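Local coordinates for protein endo-beta-1,4-glucanase (Bacillus licheniformis, PDB 2JEN) that hydrolyses internal beta-1,4-glucosidic bonds in the backbone of xyloglucan, a plant cell wall polysaccharide, as a family 12 glycoside hydrolase, at residues N133-I138 against A155-L160. The protein carries 1 engineered substitution. Sequence-based numbering, arbitrary orientation.
Sequences NAAYDI and AIMIWL. Engineered in segment 155-160: A155 (natural residue Glu). With GLC (alpha-D-glucopyranose), chain B; GLC (alpha-D-glucopyranose), chain C.
An antiparallel strand pair in the glycan-binding cleft joins N133-I138 to A155-L160. Y136 with I158 and I138 with I156 are hydrogen-bonded pairs. In the latter pair, I138 N donates to I156 O at 2.8 Å and I156 N returns the bond to I138 O at 2.9 Å. At the far end L160 N reaches A134 O, and the chain turns a corner there.

On the cleft face, D137, M157 and W159 meet sugar. N133 lies over one face of the W159 ring, its amide plane turned 61° from the ring. Its ND2 is 3.4 Å from W159 CZ2 and its CB sits above the six-membered ring. With chi1 of N133 at 64°, CG is held between the backbone N and the carbonyl carbon, and the side chain crosses that of W159 at about a right angle. E243, which also binds sugar, accepts a hydrogen bond from ND2.

This is the concave sheet of the family 12 beta-sandwich. O2 of the chain C glucose lies at the edge of W159, 3.6 Å from CH2. A leucine in place of W159 would probably leave N133 without its flat partner and open a gap beside that glucose. M157 SD is 3.4 Å from O3 of the same chain C glucose. D137 OD2 approaches C5 of the chain B glucose at 3.2 Å. A155 is an engineered replacement of glutamate.

On the opposite face I138 CD1 touches I158 CD1 at 3.9 Å. Helix 215-225 packs against I138, I156 and I158.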
# COMPACT_ATOMS: atom_id res chain seq x y z
N ASN A 133 -15.78 -3.54 -20.45
CA ASN A 133 -16.55 -2.65 -21.34
C ASN A 133 -16.57 -1.24 -20.78
O ASN A 133 -16.01 -0.97 -19.70
CB ASN A 133 -17.96 -3.22 -21.55
CG ASN A 133 -18.80 -3.29 -20.32
OD1 ASN A 133 -18.69 -2.41 -19.45
ND2 ASN A 133 -19.68 -4.29 -20.24
N ALA A 134 -17.14 -0.31 -21.55
CA ALA A 134 -17.55 0.98 -21.06
C ALA A 134 -19.01 1.11 -21.44
O ALA A 134 -19.34 0.99 -22.65
CB ALA A 134 -16.72 2.11 -21.64
N ALA A 135 -19.89 1.27 -20.48
CA ALA A 135 -21.31 1.13 -20.71
C ALA A 135 -22.15 2.01 -19.81
O ALA A 135 -21.88 2.11 -18.60
CB ALA A 135 -21.76 -0.33 -20.53
N TYR A 136 -23.21 2.60 -20.38
CA TYR A 136 -24.29 3.13 -19.61
C TYR A 136 -25.10 1.99 -19.03
O TYR A 136 -25.29 0.96 -19.70
CB TYR A 136 -25.23 3.98 -20.43
CG TYR A 136 -24.69 5.35 -20.75
CD1 TYR A 136 -24.83 6.40 -19.86
CD2 TYR A 136 -24.00 5.61 -21.95
CE1 TYR A 136 -24.32 7.64 -20.14
CE2 TYR A 136 -23.48 6.85 -22.23
CZ TYR A 136 -23.65 7.89 -21.33
OH TYR A 136 -23.15 9.16 -21.61
N ASP A 137 -25.62 2.20 -17.83
CA ASP A 137 -26.57 1.28 -17.17
C ASP A 137 -27.72 2.12 -16.68
O ASP A 137 -27.53 3.06 -15.88
CB ASP A 137 -25.90 0.54 -16.01
CG ASP A 137 -26.55 -0.77 -15.64
OD1 ASP A 137 -27.19 -1.44 -16.48
OD2 ASP A 137 -26.37 -1.21 -14.51
N ILE A 138 -28.90 1.88 -17.25
CA ILE A 138 -30.09 2.65 -16.97
C ILE A 138 -31.09 1.74 -16.27
O ILE A 138 -31.40 0.66 -16.78
CB ILE A 138 -30.69 3.20 -18.28
CG1 ILE A 138 -29.70 4.10 -19.03
CG2 ILE A 138 -32.02 3.93 -18.02
CD1 ILE A 138 -29.29 3.64 -20.37
N ALA A 155 -33.29 -3.19 -16.90
CA ALA A 155 -32.02 -2.53 -17.13
C ALA A 155 -31.82 -2.34 -18.61
O ALA A 155 -32.06 -3.27 -19.40
CB ALA A 155 -30.87 -3.34 -16.57
N ILE A 156 -31.33 -1.16 -19.00
CA ILE A 156 -30.88 -0.90 -20.35
C ILE A 156 -29.39 -0.58 -20.29
O ILE A 156 -28.99 0.25 -19.49
CB ILE A 156 -31.64 0.26 -20.97
CG1 ILE A 156 -33.13 -0.04 -21.01
CG2 ILE A 156 -31.07 0.61 -22.34
CD1 ILE A 156 -33.97 1.23 -21.40
N MET A 157 -28.59 -1.26 -21.09
CA MET A 157 -27.17 -1.01 -21.17
C MET A 157 -26.82 -0.48 -22.56
O MET A 157 -27.34 -0.96 -23.58
CB MET A 157 -26.38 -2.27 -20.93
CG MET A 157 -26.71 -2.96 -19.66
SD MET A 157 -25.44 -4.14 -19.21
CE MET A 157 -24.19 -3.06 -18.49
N ILE A 158 -25.93 0.48 -22.62
CA ILE A 158 -25.46 1.06 -23.87
C ILE A 158 -23.96 1.03 -23.83
O ILE A 158 -23.33 1.86 -23.13
CB ILE A 158 -26.03 2.47 -24.12
CG1 ILE A 158 -27.56 2.50 -24.00
CG2 ILE A 158 -25.54 2.98 -25.49
CD1 ILE A 158 -28.19 3.85 -24.12
N TRP A 159 -23.36 0.10 -24.54
CA TRP A 159 -21.93 -0.13 -24.51
C TRP A 159 -21.22 0.69 -25.59
O TRP A 159 -21.45 0.49 -26.79
CB TRP A 159 -21.54 -1.60 -24.71
CG TRP A 159 -22.09 -2.60 -23.74
CD1 TRP A 159 -23.25 -2.56 -23.02
CD2 TRP A 159 -21.50 -3.87 -23.48
NE1 TRP A 159 -23.39 -3.72 -22.29
CE2 TRP A 159 -22.34 -4.54 -22.57
CE3 TRP A 159 -20.36 -4.50 -23.93
CZ2 TRP A 159 -22.05 -5.83 -22.10
CZ3 TRP A 159 -20.07 -5.79 -23.45
CH2 TRP A 159 -20.94 -6.43 -22.55
N LEU A 160 -20.37 1.60 -25.16
CA LEU A 160 -19.52 2.38 -26.04
C LEU A 160 -18.20 1.70 -26.31
O LEU A 160 -17.51 2.04 -27.27
CB LEU A 160 -19.30 3.77 -25.47
CG LEU A 160 -20.53 4.62 -25.23
CD1 LEU A 160 -20.16 6.03 -24.74
CD2 LEU A 160 -21.48 4.69 -26.45
C1 GLC B . -26.16 -5.30 -15.96
C2 GLC B . -26.76 -6.15 -14.84
C3 GLC B . -26.88 -5.30 -13.60
C4 GLC B . -25.48 -4.86 -13.18
C5 GLC B . -24.94 -4.06 -14.37
C6 GLC B . -23.60 -3.35 -14.11
O1 GLC B . -26.06 -5.99 -17.18
O2 GLC B . -28.06 -6.64 -15.08
O3 GLC B . -27.61 -6.10 -12.67
O4 GLC B . -25.55 -4.00 -12.07
O5 GLC B . -24.86 -4.91 -15.51
O6 GLC B . -22.61 -4.26 -13.66
C1 GLC C . -22.78 -10.50 -18.61
C2 GLC C . -22.89 -9.12 -19.21
C3 GLC C . -22.99 -8.05 -18.15
C4 GLC C . -24.04 -8.39 -17.09
C5 GLC C . -23.83 -9.84 -16.63
C6 GLC C . -24.94 -10.26 -15.66
O2 GLC C . -21.73 -8.87 -19.98
O3 GLC C . -23.35 -6.84 -18.77
O4 GLC C . -23.95 -7.46 -16.01
O5 GLC C . -23.90 -10.70 -17.75
O6 GLC C . -24.55 -11.47 -15.01